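Local coordinates for protein pectinesterase inhibitor (Actinidia chinensis, PDB 1XG2) that inhibits pectin methylesterase, with which it forms a one-to-one complex here, and may take part in regulating fruit ripening, at residues D133-L136 with E137-D141; G38-S41 with I42-Q46; R71-T74 with C75-N78; L86-A89 with K90-L93. All blocks are in the same frame, centred on the assembly; numbering follows the deposited sequence.

Contact 1: D133-L136 with E137-D141; sequences DLKL and EDLCD
The carbonyl oxygen of Leu136 takes the amide of Cys140 in a bond of 2.8 Å between O and N, one of four successive i to i+4 bonds that join 133-136 to 137-141. On the same turn Cys140 SG lies 3.7 Å from Leu136 CD1. The sulfur gets there because it stands beside its own backbone N (chi1 -77°), turned back toward the preceding turn. Lys135 and Leu139 run side by side in the same direction, CG of the lysine 4.0 Å from CD1 of the leucine. Glu137 reaches backward with an extended chain, and its OE1 comes 3.5 Å from Leu134 CD2. The carboxylate of Asp138 also folds back, with CG 3.0 Å from Leu134 O; its OD1 accepts a hydrogen bond from Asn15 ND2, and OD2 makes a long, weak ion pair with Arg14. A leucine in place of Asp138 would probably leave Asn15 ND2 without this acceptor and take away one of the two carboxylates near Arg14. Leu136 and Cys140 meet helix 98-118 while Leu139 meets helix 34-60, a division of faces characteristic of a helix in a four-helix bundle.

Contact 2: G38-S41 with I42-Q46; sequences GQFS and IDIAQ
The Phe40 ring receives Ile44 obliquely: CG1 of the isoleucine lies 4.2 Å from the ring centroid and 29° off its normal, an off-centre CH-pi contact. The nearest ring atom is CE2, 3.8 Å from Ile44 CG1, while Ile44 CD1 reaches on to CE2 and CZ. Both first torsions serve this meeting, for Phe40 points its ring away from its own N (chi1 -177°) and Ile44 CG1 turns back beside its N. Ser25 and Asp26, in a loop, also pack against the ring. An alanine at Phe40 would probably open a gap beside Ile44 and deprive that loop of this packing partner. This is a short length of helix 34-60, a long member of the four-helix bundle, and Gln39 and Ile42 look from it toward helix 66-95. These two lie alongside each other, pointing the same way, with the amide OE1 of Gln39 4.1 Å from Ile42 CD1. That oxygen probably accepts a hydrogen bond from Lys90 of helix 66-95, which also forms a salt bridge with Asp43 OD1. Within the helix Asp43 N bonds to Gln39 O at 3.1 Å, and Ile42 N to Gly38 O at 2.9 Å.

Contact 3: R71-T74 with C75-N78; sequences RYET and CSEN
Thr74 O accepts two N-H groups of Asn78, the backbone N at 3.0 Å and the side-chain ND2 at 2.8 Å. The second bond is nearly straight at hydrogen (168°) and lies close to the amide plane of Asn78, yet its donor stands above the carbonyl plane of Thr74. Asn78 reaches this position by turning CG beside its own N (chi1 -83°), so that the amide curls back along the helix. Thr74 keeps CG2 on the side away from its N, where the methyl lies 3.6 Å from Asn78 ND2; OG1 is directed instead to Gly70 O and to Thr78 of the pectinesterase chain. Such a return of polar side chains to carbonyls one turn earlier is seen here on a bundle helix, 66-95, whose surface contributes to the enzyme-inhibitor interface. Glu73 bends at its second torsion (chi2 59°), whereas Glu77 stays extended beyond CG. The two chains cross at about a right angle, bringing Glu73 OE2 within 3.7 Å of Glu77 OE1. The proximity of these like charges is probably eased by Arg81 of the pectinesterase chain, which packs on Glu73 and forms a weak, long ion pair with Glu77. Cys75 folds SG back to 3.3 Å from Arg71 O, and the sulfur is joined by a disulfide to Cys115 of helix 98-118.

Contact 4: L86-A89 with K90-L93; sequences LGQA and KQFL
Gln88 O and the Phe92 side chain meet closely, ring atom CD1 lying 3.2 Å from the carbonyl oxygen, which approaches the ring obliquely. The same oxygen accepts a hydrogen bond from Phe92 N at 3.1 Å. Gln88 CB is 4.0 Å from Phe92 CE1, and the glutamine amide and the ring are nearly parallel, their planes 19° apart. Phe92 holds CG beside its own N (chi1 -73°), which swings the ring back over the preceding turn, with Ala89 CA at its edge. Gln88 also neighbours Gln91: the two NE2 atoms are 3.9 Å apart and the amide planes are inclined by 61°. Earlier along the helix the bonding is less regular, since Lys90 N is shared weakly between Leu86 O at 3.3 Å and Gly87 O at 3.4 Å. Beyond this first shell, the ring of Tyr104 meets the Phe92 ring, and Gln90 of the pectinesterase chain packs on Gln88. Within the bundle, Ala89 and Phe92 face helix 98-118, whereas Lys90 and Leu93 face helix 34-60, where both pack on Ile42.

Overall arrangement
All four contacts are short lengths of helix, drawn from three helices of one bundle, contacts 3 and 4 sharing helix 66-95 with centres about 23 Å apart. The tightest link joins contacts 2 and 4, whose centres are about 9 Å apart: in their salt bridge Lys90 NZ lies 2.7 Å from Asp43 OD1. Contact 1 packs on contact 2 through Leu139 CD2, 3.8 Å from Ile44 CG2, and just reaches contact 4 at Cys140. Contact 3 touches none of the others and lies across the chain's centre from contact 2. It has the broadest approach to the pectinesterase chain, five residues being within reach, against one each in contacts 1 and 4.

Contact 1: D133-L136 with E137-D141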
loop_
_atom_site.group_PDB
_atom_site.type_symbol
_atom_site.label_atom_id
_atom_site.label_comp_id
_atom_site.label_asym_id
_atom_site.label_seq_id
_atom_site.Cartn_x
_atom_site.Cartn_y
_atom_site.Cartn_z
ATOM N N ASP B 133 -2.418 7.210 18.319
ATOM C CA ASP B 133 -2.248 7.171 16.861
ATOM C C ASP B 133 -1.703 8.503 16.337
ATOM O O ASP B 133 -0.752 8.537 15.555
ATOM C CB ASP B 133 -3.582 6.897 16.139
ATOM C CG ASP B 133 -4.123 5.474 16.360
ATOM O OD1 ASP B 133 -3.349 4.561 16.722
ATOM O OD2 ASP B 133 -5.328 5.188 16.168
ATOM N N LEU B 134 -2.315 9.605 16.769
ATOM C CA LEU B 134 -1.906 10.927 16.292
ATOM C C LEU B 134 -0.494 11.230 16.738
ATOM O O LEU B 134 0.267 11.904 16.017
ATOM C CB LEU B 134 -2.840 12.040 16.779
ATOM C CG LEU B 134 -4.260 12.065 16.229
ATOM C CD1 LEU B 134 -4.973 13.312 16.748
ATOM C CD2 LEU B 134 -4.278 12.019 14.711
ATOM N N LYS B 135 -0.131 10.723 17.911
ATOM C CA LYS B 135 1.215 10.914 18.420
ATOM C C LYS B 135 2.251 10.148 17.582
ATOM O O LYS B 135 3.296 10.680 17.259
ATOM C CB LYS B 135 1.310 10.496 19.883
ATOM C CG LYS B 135 2.605 10.906 20.535
ATOM C CD LYS B 135 2.757 10.283 21.900
ATOM C CE LYS B 135 3.265 11.272 22.958
ATOM N NZ LYS B 135 4.171 10.550 23.924
ATOM N N LEU B 136 1.961 8.902 17.235
ATOM C CA LEU B 136 2.902 8.152 16.420
ATOM C C LEU B 136 3.057 8.841 15.079
ATOM O O LEU B 136 4.150 8.900 14.542
ATOM C CB LEU B 136 2.434 6.724 16.195
ATOM C CG LEU B 136 3.423 5.880 15.389
ATOM C CD1 LEU B 136 4.783 5.887 16.053
ATOM C CD2 LEU B 136 2.891 4.449 15.225
ATOM N N GLU B 137 1.951 9.338 14.540
ATOM C CA GLU B 137 1.968 10.027 13.254
ATOM C C GLU B 137 2.861 11.263 13.337
ATOM O O GLU B 137 3.725 11.473 12.481
ATOM C CB GLU B 137 0.552 10.408 12.822
ATOM C CG GLU B 137 -0.287 9.247 12.310
ATOM C CD GLU B 137 -1.702 9.658 11.947
ATOM O OE1 GLU B 137 -2.094 10.805 12.245
ATOM O OE2 GLU B 137 -2.426 8.833 11.365
ATOM N N ASP B 138 2.690 12.051 14.395
ATOM C CA ASP B 138 3.473 13.277 14.593
ATOM C C ASP B 138 4.963 12.957 14.752
ATOM O O ASP B 138 5.833 13.657 14.213
ATOM C CB ASP B 138 2.943 14.064 15.802
ATOM C CG ASP B 138 1.533 14.599 15.588
ATOM O OD1 ASP B 138 0.854 15.008 16.574
ATOM O OD2 ASP B 138 1.009 14.654 14.462
ATOM N N LEU B 139 5.263 11.896 15.495
ATOM C CA LEU B 139 6.636 11.512 15.759
ATOM C C LEU B 139 7.311 10.965 14.516
ATOM O O LEU B 139 8.478 11.262 14.264
ATOM C CB LEU B 139 6.701 10.470 16.876
ATOM C CG LEU B 139 6.304 11.042 18.238
ATOM C CD1 LEU B 139 6.319 9.961 19.315
ATOM C CD2 LEU B 139 7.187 12.221 18.599
ATOM N N CYS B 140 6.571 10.162 13.756
ATOM C CA CYS B 140 7.097 9.582 12.518
ATOM C C CYS B 140 7.338 10.681 11.488
ATOM O O CYS B 140 8.248 10.592 10.655
ATOM C CB CYS B 140 6.146 8.535 11.966
ATOM S SG CYS B 140 6.196 6.937 12.820
ATOM N N ASP B 141 6.532 11.733 11.551
ATOM C CA ASP B 141 6.708 12.863 10.653
ATOM C C ASP B 141 8.043 13.590 10.897
ATOM O O ASP B 141 8.649 14.095 9.958
ATOM C CB ASP B 141 5.539 13.822 10.775
ATOM C CG ASP B 141 5.382 14.691 9.563
ATOM O OD1 ASP B 141 5.581 14.206 8.424
ATOM O OD2 ASP B 141 5.035 15.868 9.648
#

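Contact 2: G38-S41 with I42-Q46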
loop_
_atom_site.group_PDB
_atom_site.type_symbol
_atom_site.label_atom_id
_atom_site.label_comp_id
_atom_site.label_asym_id
_atom_site.label_seq_id
_atom_site.Cartn_x
_atom_site.Cartn_y
_atom_site.Cartn_z
ATOM N N GLY B 38 18.082 12.334 13.553
ATOM C CA GLY B 38 17.346 11.227 12.954
ATOM C C GLY B 38 17.260 9.989 13.830
ATOM O O GLY B 38 16.175 9.463 14.060
ATOM N N GLN B 39 18.399 9.526 14.333
ATOM C CA GLN B 39 18.418 8.336 15.179
ATOM C C GLN B 39 17.635 8.573 16.462
ATOM O O GLN B 39 16.927 7.696 16.937
ATOM C CB GLN B 39 19.849 7.900 15.515
ATOM C CG GLN B 39 20.687 7.414 14.319
ATOM C CD GLN B 39 20.245 6.059 13.734
ATOM O OE1 GLN B 39 19.230 5.495 14.169
ATOM N NE2 GLN B 39 20.982 5.547 12.773
ATOM N N PHE B 40 17.741 9.781 17.000
ATOM C CA PHE B 40 17.045 10.115 18.233
ATOM C C PHE B 40 15.545 10.069 17.989
ATOM O O PHE B 40 14.781 9.520 18.794
ATOM C CB PHE B 40 17.468 11.510 18.711
ATOM C CG PHE B 40 16.849 11.912 20.002
ATOM C CD1 PHE B 40 17.365 11.447 21.201
ATOM C CD2 PHE B 40 15.735 12.735 20.024
ATOM C CE1 PHE B 40 16.786 11.804 22.416
ATOM C CE2 PHE B 40 15.143 13.087 21.240
ATOM C CZ PHE B 40 15.680 12.628 22.433
ATOM N N SER B 41 15.149 10.635 16.858
ATOM C CA SER B 41 13.742 10.748 16.511
ATOM C C SER B 41 13.149 9.381 16.190
ATOM O O SER B 41 12.022 9.064 16.547
ATOM C CB SER B 41 13.624 11.667 15.295
ATOM O OG SER B 41 13.817 13.095 15.829
ATOM N N ILE B 42 13.912 8.468 15.587
ATOM C CA ILE B 42 13.407 7.108 15.369
ATOM C C ILE B 42 13.199 6.431 16.725
ATOM O O ILE B 42 12.191 5.789 16.939
ATOM C CB ILE B 42 14.359 6.262 14.472
ATOM C CG1 ILE B 42 14.462 6.844 13.068
ATOM C CG2 ILE B 42 13.870 4.812 14.368
ATOM C CD1 ILE B 42 15.677 6.316 12.290
ATOM N N ASP B 43 14.150 6.593 17.632
ATOM C CA ASP B 43 14.067 5.985 18.961
ATOM C C ASP B 43 12.803 6.430 19.684
ATOM O O ASP B 43 12.111 5.610 20.275
ATOM C CB ASP B 43 15.280 6.353 19.816
ATOM C CG ASP B 43 16.551 5.625 19.399
ATOM O OD1 ASP B 43 16.526 4.759 18.477
ATOM O OD2 ASP B 43 17.642 5.891 19.947
ATOM N N ILE B 44 12.501 7.724 19.602
ATOM C CA ILE B 44 11.309 8.293 20.213
ATOM C C ILE B 44 10.043 7.706 19.604
ATOM O O ILE B 44 9.116 7.338 20.328
ATOM C CB ILE B 44 11.300 9.839 20.039
ATOM C CG1 ILE B 44 12.416 10.488 20.867
ATOM C CG2 ILE B 44 9.968 10.413 20.439
ATOM C CD1 ILE B 44 12.153 10.530 22.339
ATOM N N ALA B 45 10.004 7.631 18.272
ATOM C CA ALA B 45 8.848 7.095 17.586
ATOM C C ALA B 45 8.630 5.618 17.906
ATOM O O ALA B 45 7.501 5.210 18.165
ATOM C CB ALA B 45 8.969 7.302 16.095
ATOM N N GLN B 46 9.700 4.821 17.899
ATOM C CA GLN B 46 9.576 3.402 18.212
ATOM C C GLN B 46 9.106 3.139 19.651
ATOM O O GLN B 46 8.289 2.246 19.898
ATOM C CB GLN B 46 10.888 2.648 17.977
ATOM C CG GLN B 46 10.635 1.133 17.868
ATOM C CD GLN B 46 11.880 0.321 17.592
ATOM O OE1 GLN B 46 11.846 -0.626 16.793
ATOM N NE2 GLN B 46 12.972 0.671 18.249
#

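Contact 3: R71-T74 with C75-N78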
loop_
_atom_site.group_PDB
_atom_site.type_symbol
_atom_site.label_atom_id
_atom_site.label_comp_id
_atom_site.label_asym_id
_atom_site.label_seq_id
_atom_site.Cartn_x
_atom_site.Cartn_y
_atom_site.Cartn_z
ATOM N N ARG B 71 -11.257 -4.684 15.496
ATOM C CA ARG B 71 -10.625 -3.383 15.287
ATOM C C ARG B 71 -9.326 -3.270 16.082
ATOM O O ARG B 71 -8.275 -2.866 15.540
ATOM C CB ARG B 71 -11.592 -2.246 15.602
ATOM C CG ARG B 71 -12.727 -2.183 14.616
ATOM C CD ARG B 71 -13.806 -1.179 14.953
ATOM N NE ARG B 71 -14.715 -1.045 13.829
ATOM C CZ ARG B 71 -15.442 0.025 13.560
ATOM N NH1 ARG B 71 -16.204 0.032 12.478
ATOM N NH2 ARG B 71 -15.445 1.073 14.367
ATOM N N TYR B 72 -9.361 -3.678 17.348
ATOM C CA TYR B 72 -8.152 -3.674 18.157
ATOM C C TYR B 72 -7.096 -4.627 17.603
ATOM O O TYR B 72 -5.907 -4.341 17.677
ATOM C CB TYR B 72 -8.445 -4.073 19.596
ATOM C CG TYR B 72 -9.250 -3.080 20.409
ATOM C CD1 TYR B 72 -10.115 -3.527 21.413
ATOM C CD2 TYR B 72 -9.126 -1.699 20.212
ATOM C CE1 TYR B 72 -10.847 -2.635 22.183
ATOM C CE2 TYR B 72 -9.858 -0.801 20.965
ATOM C CZ TYR B 72 -10.715 -1.270 21.961
ATOM O OH TYR B 72 -11.439 -0.369 22.718
ATOM N N GLU B 73 -7.521 -5.766 17.065
ATOM C CA GLU B 73 -6.552 -6.734 16.566
ATOM C C GLU B 73 -5.863 -6.171 15.330
ATOM O O GLU B 73 -4.669 -6.360 15.147
ATOM C CB GLU B 73 -7.182 -8.092 16.273
ATOM C CG GLU B 73 -6.155 -9.156 15.867
ATOM C CD GLU B 73 -5.071 -9.419 16.931
ATOM O OE1 GLU B 73 -5.388 -9.387 18.147
ATOM O OE2 GLU B 73 -3.888 -9.662 16.560
ATOM N N THR B 74 -6.614 -5.452 14.510
ATOM C CA THR B 74 -6.056 -4.788 13.332
ATOM C C THR B 74 -5.035 -3.734 13.783
ATOM O O THR B 74 -3.923 -3.647 13.254
ATOM C CB THR B 74 -7.207 -4.159 12.528
ATOM O OG1 THR B 74 -7.955 -5.191 11.873
ATOM C CG2 THR B 74 -6.708 -3.274 11.395
ATOM N N CYS B 75 -5.410 -2.939 14.787
ATOM C CA CYS B 75 -4.506 -1.926 15.340
ATOM C C CYS B 75 -3.232 -2.566 15.834
ATOM O O CYS B 75 -2.131 -2.099 15.545
ATOM C CB CYS B 75 -5.193 -1.161 16.473
ATOM S SG CYS B 75 -6.508 -0.107 15.850
ATOM N N SER B 76 -3.390 -3.674 16.550
ATOM C CA SER B 76 -2.270 -4.410 17.097
ATOM C C SER B 76 -1.302 -4.908 16.004
ATOM O O SER B 76 -0.091 -4.774 16.135
ATOM C CB SER B 76 -2.813 -5.581 17.919
ATOM O OG SER B 76 -1.762 -6.348 18.439
ATOM N N GLU B 77 -1.844 -5.472 14.930
ATOM C CA GLU B 77 -1.015 -5.957 13.809
ATOM C C GLU B 77 -0.257 -4.810 13.136
ATOM O O GLU B 77 0.924 -4.930 12.818
ATOM C CB GLU B 77 -1.881 -6.707 12.795
ATOM C CG GLU B 77 -2.371 -8.048 13.327
ATOM C CD GLU B 77 -3.407 -8.744 12.437
ATOM O OE1 GLU B 77 -3.963 -9.782 12.886
ATOM O OE2 GLU B 77 -3.671 -8.272 11.313
ATOM N N ASN B 78 -0.937 -3.685 12.969
ATOM C CA ASN B 78 -0.339 -2.494 12.383
ATOM C C ASN B 78 0.765 -1.904 13.234
ATOM O O ASN B 78 1.803 -1.503 12.707
ATOM C CB ASN B 78 -1.406 -1.443 12.101
ATOM C CG ASN B 78 -2.103 -1.682 10.783
ATOM O OD1 ASN B 78 -1.643 -1.235 9.726
ATOM N ND2 ASN B 78 -3.221 -2.376 10.832
#

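Contact 4: L86-A89 with K90-L93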
loop_
_atom_site.group_PDB
_atom_site.type_symbol
_atom_site.label_atom_id
_atom_site.label_comp_id
_atom_site.label_asym_id
_atom_site.label_seq_id
_atom_site.Cartn_x
_atom_site.Cartn_y
_atom_site.Cartn_z
ATOM N N LEU B 86 10.284 0.699 12.040
ATOM C CA LEU B 86 11.125 1.703 12.670
ATOM C C LEU B 86 12.476 1.104 13.089
ATOM O O LEU B 86 13.513 1.771 13.015
ATOM C CB LEU B 86 10.410 2.332 13.859
ATOM C CG LEU B 86 9.259 3.281 13.491
ATOM C CD1 LEU B 86 8.444 3.648 14.698
ATOM C CD2 LEU B 86 9.738 4.546 12.776
ATOM N N GLY B 87 12.469 -0.157 13.512
ATOM C CA GLY B 87 13.704 -0.869 13.813
ATOM C C GLY B 87 14.639 -0.892 12.625
ATOM O O GLY B 87 15.836 -0.647 12.773
ATOM N N GLN B 88 14.088 -1.162 11.439
ATOM C CA GLN B 88 14.867 -1.214 10.214
ATOM C C GLN B 88 15.280 0.170 9.748
ATOM O O GLN B 88 16.330 0.332 9.151
ATOM C CB GLN B 88 14.072 -1.901 9.104
ATOM C CG GLN B 88 13.944 -3.400 9.322
ATOM C CD GLN B 88 14.093 -4.176 8.040
ATOM O OE1 GLN B 88 13.156 -4.862 7.627
ATOM N NE2 GLN B 88 15.274 -4.072 7.395
ATOM N N ALA B 89 14.443 1.164 10.035
ATOM C CA ALA B 89 14.757 2.556 9.735
ATOM C C ALA B 89 16.101 2.971 10.335
ATOM O O ALA B 89 16.864 3.688 9.701
ATOM C CB ALA B 89 13.643 3.477 10.242
ATOM N N LYS B 90 16.406 2.520 11.546
ATOM C CA LYS B 90 17.701 2.858 12.154
ATOM C C LYS B 90 18.885 2.394 11.290
ATOM O O LYS B 90 19.860 3.123 11.101
ATOM C CB LYS B 90 17.836 2.247 13.549
ATOM C CG LYS B 90 16.845 2.793 14.582
ATOM C CD LYS B 90 17.194 2.368 16.018
ATOM C CE LYS B 90 18.494 3.035 16.574
ATOM N NZ LYS B 90 18.506 4.543 16.663
ATOM N N GLN B 91 18.806 1.167 10.791
ATOM C CA GLN B 91 19.898 0.594 9.999
ATOM C C GLN B 91 20.040 1.319 8.669
ATOM O O GLN B 91 21.140 1.543 8.187
ATOM C CB GLN B 91 19.657 -0.898 9.738
ATOM C CG GLN B 91 19.625 -1.800 10.972
ATOM C CD GLN B 91 19.229 -3.256 10.624
ATOM O OE1 GLN B 91 20.041 -4.180 10.764
ATOM N NE2 GLN B 91 17.985 -3.453 10.164
ATOM N N PHE B 92 18.910 1.680 8.066
ATOM C CA PHE B 92 18.923 2.405 6.802
ATOM C C PHE B 92 19.566 3.789 6.975
ATOM O O PHE B 92 20.346 4.239 6.127
ATOM C CB PHE B 92 17.492 2.549 6.242
ATOM C CG PHE B 92 16.907 1.277 5.680
ATOM C CD1 PHE B 92 15.659 0.826 6.112
ATOM C CD2 PHE B 92 17.575 0.547 4.706
ATOM C CE1 PHE B 92 15.105 -0.337 5.600
ATOM C CE2 PHE B 92 17.013 -0.616 4.174
ATOM C CZ PHE B 92 15.782 -1.055 4.624
ATOM N N LEU B 93 19.254 4.463 8.076
ATOM C CA LEU B 93 19.841 5.775 8.339
ATOM C C LEU B 93 21.374 5.648 8.497
ATOM O O LEU B 93 22.123 6.432 7.919
ATOM C CB LEU B 93 19.189 6.424 9.569
ATOM C CG LEU B 93 19.691 7.793 10.038
ATOM C CD1 LEU B 93 19.768 8.799 8.911
ATOM C CD2 LEU B 93 18.793 8.320 11.167
#